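Local coordinates for protein ectonucleotide pyrophosphatase/phosphodiesterase family member 5 (Mus musculus, PDB 5VEO) that is a zinc-dependent ectoenzyme of the nucleotide pyrophosphatase/phosphodiesterase family that probably hydrolyses phosphodiester bonds, with restricted activity on nucleotides, at residues G263-V268 / Q300-V305. The protein carries 1 engineered substitution. Numbering follows the deposited sequence.
Sequences GKFDEV and QPIVAV
Val268 N donates to Lys264 O at 2.8 Å, a bond in the first turn of helix 265-272. Lys264 is the N-cap of that helix. This turn presents Phe265 and Val268 to Pro301 and Ile302, where strand 302-306 begins. The contact itself is apolar and buries 185 Å² in total.

Ile302 is its centre. Its side chain runs out extended from the strand (chi2 175°), which carries CD1 over to the helix. There CD1 sits over one face of the Phe265 ring, 4.2 Å from the centroid and 20° off the normal, a CH-pi contact. It is offset toward the rim of the ring. The same methyl touches Val268 CG1 at 3.8 Å, so it fills the notch between two side chains one helical turn apart. Ile302 CG1 adds a tighter touch, 3.6 Å from Phe265 CE1.

Phe265 has CG anti to its own N (chi1 -174°), and this swings the ring toward the start of the strand. The CE1 corner then meets Pro301 CB at 3.7 Å. Pro301 O lies at the ring edge, near its plane, also 3.7 Å from CE1. At the far side of the ring, by CD2, Asp266 OD1 of the same helix lies in the ring plane.

Val281 of the adjoining strand 279-283 also touches Ile302, and Leu242 packs on Val268. Ile302 is paired through the backbone with Ile258. A bound AMP, separate from the one at the zinc site, has its nearest atom about 6 Å from the side chain of Phe265.

Helix 265-272 connects strands 255-260 and 279-283, which run parallel, with antiparallel strand 302-306 between them. This is a split beta-alpha-beta unit, with the connecting helix packed on one face of the four-stranded sheet.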
ATOM      1  N   GLY A 263     -26.491 -21.863   2.284  1.00 26.56           N
ATOM      2  CA  GLY A 263     -26.702 -23.115   1.584  1.00 25.14           C
ATOM      3  C   GLY A 263     -25.959 -23.284   0.276  1.00 28.36           C
ATOM      4  O   GLY A 263     -25.971 -24.392  -0.284  1.00 30.28           O
ATOM      5  N   LYS A 264     -25.311 -22.238  -0.239  1.00 23.29           N
ATOM      6  CA  LYS A 264     -24.703 -22.301  -1.561  1.00 27.03           C
ATOM      7  C   LYS A 264     -23.194 -22.470  -1.528  1.00 24.15           C
ATOM      8  O   LYS A 264     -22.557 -22.418  -2.592  1.00 26.51           O
ATOM      9  CB  LYS A 264     -25.043 -21.047  -2.362  1.00 26.75           C
ATOM     10  CG  LYS A 264     -26.518 -20.695  -2.324  1.00 32.11           C
ATOM     11  CD  LYS A 264     -27.380 -21.807  -2.882  1.00 36.08           C
ATOM     12  CE  LYS A 264     -28.846 -21.424  -2.848  1.00 39.23           C
ATOM     13  NZ  LYS A 264     -29.697 -22.621  -3.055  1.00 43.48           N
ATOM     14  N   PHE A 265     -22.600 -22.689  -0.355  1.00 23.03           N
ATOM     15  CA  PHE A 265     -21.150 -22.810  -0.301  1.00 23.28           C
ATOM     16  C   PHE A 265     -20.661 -23.925  -1.219  1.00 22.38           C
ATOM     17  O   PHE A 265     -19.795 -23.705  -2.068  1.00 25.68           O
ATOM     18  CB  PHE A 265     -20.684 -23.043   1.133  1.00 23.62           C
ATOM     19  CG  PHE A 265     -19.205 -23.044   1.276  1.00 24.22           C
ATOM     20  CD1 PHE A 265     -18.528 -21.888   1.652  1.00 22.86           C
ATOM     21  CD2 PHE A 265     -18.471 -24.178   0.973  1.00 24.78           C
ATOM     22  CE1 PHE A 265     -17.158 -21.885   1.763  1.00 22.49           C
ATOM     23  CE2 PHE A 265     -17.098 -24.172   1.077  1.00 27.41           C
ATOM     24  CZ  PHE A 265     -16.441 -23.027   1.477  1.00 23.91           C
ATOM     25  N   ASP A 266     -21.203 -25.137  -1.072  1.00 23.03           N
ATOM     26  CA  ASP A 266     -20.724 -26.235  -1.904  1.00 22.39           C
ATOM     27  C   ASP A 266     -20.999 -25.972  -3.371  1.00 21.83           C
ATOM     28  O   ASP A 266     -20.167 -26.288  -4.234  1.00 26.18           O
ATOM     29  CB  ASP A 266     -21.374 -27.555  -1.486  1.00 26.75           C
ATOM     30  CG  ASP A 266     -20.777 -28.107  -0.232  1.00 31.91           C
ATOM     31  OD1 ASP A 266     -19.671 -27.673   0.107  1.00 40.54           O
ATOM     32  OD2 ASP A 266     -21.391 -28.995   0.397  1.00 39.42           O
ATOM     33  N   GLU A 267     -22.170 -25.415  -3.675  1.00 23.95           N
ATOM     34  CA  GLU A 267     -22.501 -25.110  -5.055  1.00 23.22           C
ATOM     35  C   GLU A 267     -21.465 -24.177  -5.657  1.00 21.49           C
ATOM     36  O   GLU A 267     -20.956 -24.416  -6.758  1.00 23.27           O
ATOM     37  CB  GLU A 267     -23.875 -24.463  -5.136  1.00 24.70           C
ATOM     38  CG  GLU A 267     -24.204 -23.957  -6.534  1.00 28.75           C
ATOM     39  CD  GLU A 267     -25.514 -23.216  -6.608  1.00 31.27           C
ATOM     40  OE1 GLU A 267     -26.512 -23.705  -6.043  1.00 35.23           O
ATOM     41  OE2 GLU A 267     -25.554 -22.140  -7.238  1.00 31.65           O
ATOM     42  N   VAL A 268     -21.163 -23.091  -4.944  1.00 22.48           N
ATOM     43  CA  VAL A 268     -20.232 -22.083  -5.449  1.00 20.86           C
ATOM     44  C   VAL A 268     -18.830 -22.654  -5.530  1.00 21.66           C
ATOM     45  O   VAL A 268     -18.135 -22.508  -6.543  1.00 22.30           O
ATOM     46  CB  VAL A 268     -20.283 -20.834  -4.554  1.00 21.45           C
ATOM     47  CG1 VAL A 268     -19.178 -19.844  -4.930  1.00 19.95           C
ATOM     48  CG2 VAL A 268     -21.626 -20.179  -4.689  1.00 22.13           C
ATOM     49  N   GLN A 300     -13.285 -13.615   3.492  1.00 14.43           N
ATOM     50  CA  GLN A 300     -14.545 -14.247   3.141  1.00 14.67           C
ATOM     51  C   GLN A 300     -14.398 -15.765   3.031  1.00 15.54           C
ATOM     52  O   GLN A 300     -13.283 -16.286   2.951  1.00 13.86           O
ATOM     53  CB  GLN A 300     -15.072 -13.664   1.834  1.00 12.78           C
ATOM     54  CG  GLN A 300     -15.439 -12.181   1.933  1.00 13.41           C
ATOM     55  CD  GLN A 300     -16.446 -11.923   3.030  1.00 14.18           C
ATOM     56  OE1 GLN A 300     -17.406 -12.681   3.196  1.00 15.95           O
ATOM     57  NE2 GLN A 300     -16.220 -10.865   3.808  1.00 14.97           N
ATOM     58  N   PRO A 301     -15.521 -16.498   3.027  1.00 14.58           N
ATOM     59  CA  PRO A 301     -15.429 -17.970   3.061  1.00 15.14           C
ATOM     60  C   PRO A 301     -14.732 -18.578   1.864  1.00 14.95           C
ATOM     61  O   PRO A 301     -14.171 -19.677   1.978  1.00 15.35           O
ATOM     62  CB  PRO A 301     -16.898 -18.413   3.122  1.00 15.82           C
ATOM     63  CG  PRO A 301     -17.615 -17.280   3.737  1.00 19.48           C
ATOM     64  CD  PRO A 301     -16.904 -16.032   3.237  1.00 15.72           C
ATOM     65  N   ILE A 302     -14.801 -17.924   0.706  1.00 12.77           N
ATOM     66  CA  ILE A 302     -14.118 -18.370  -0.501  1.00 11.95           C
ATOM     67  C   ILE A 302     -13.320 -17.187  -1.016  1.00 12.65           C
ATOM     68  O   ILE A 302     -13.847 -16.074  -1.116  1.00 14.08           O
ATOM     69  CB  ILE A 302     -15.099 -18.871  -1.576  1.00 13.95           C
ATOM     70  CG1 ILE A 302     -15.798 -20.145  -1.098  1.00 19.50           C
ATOM     71  CG2 ILE A 302     -14.379 -19.139  -2.896  1.00 17.94           C
ATOM     72  CD1 ILE A 302     -16.883 -20.666  -2.028  1.00 19.90           C
ATOM     73  N   VAL A 303     -12.066 -17.436  -1.349  1.00 10.98           N
ATOM     74  CA  VAL A 303     -11.183 -16.424  -1.914  1.00 11.45           C
ATOM     75  C   VAL A 303     -10.573 -17.043  -3.158  1.00 12.36           C
ATOM     76  O   VAL A 303      -9.920 -18.088  -3.071  1.00 14.64           O
ATOM     77  CB  VAL A 303     -10.099 -15.981  -0.920  1.00 13.59           C
ATOM     78  CG1 VAL A 303      -9.097 -15.028  -1.580  1.00 15.97           C
ATOM     79  CG2 VAL A 303     -10.722 -15.301   0.272  1.00 13.83           C
ATOM     80  N   ALA A 304     -10.824 -16.424  -4.316  1.00 10.96           N
ATOM     81  CA  ALA A 304     -10.399 -16.953  -5.597  1.00 10.12           C
ATOM     82  C   ALA A 304      -9.383 -15.989  -6.184  1.00  9.79           C
ATOM     83  O   ALA A 304      -9.698 -14.818  -6.415  1.00 10.70           O
ATOM     84  CB  ALA A 304     -11.587 -17.148  -6.537  1.00 12.37           C
ATOM     85  N   VAL A 305      -8.174 -16.484  -6.428  1.00 10.52           N
ATOM     86  CA  VAL A 305      -7.027 -15.650  -6.764  1.00  8.15           C
ATOM     87  C   VAL A 305      -6.664 -15.882  -8.224  1.00  9.33           C
ATOM     88  O   VAL A 305      -6.345 -17.013  -8.627  1.00 10.62           O
ATOM     89  CB  VAL A 305      -5.822 -15.958  -5.862  1.00  9.59           C
ATOM     90  CG1 VAL A 305      -4.648 -15.079  -6.265  1.00 11.82           C
ATOM     91  CG2 VAL A 305      -6.182 -15.799  -4.388  1.00 11.41           C
TER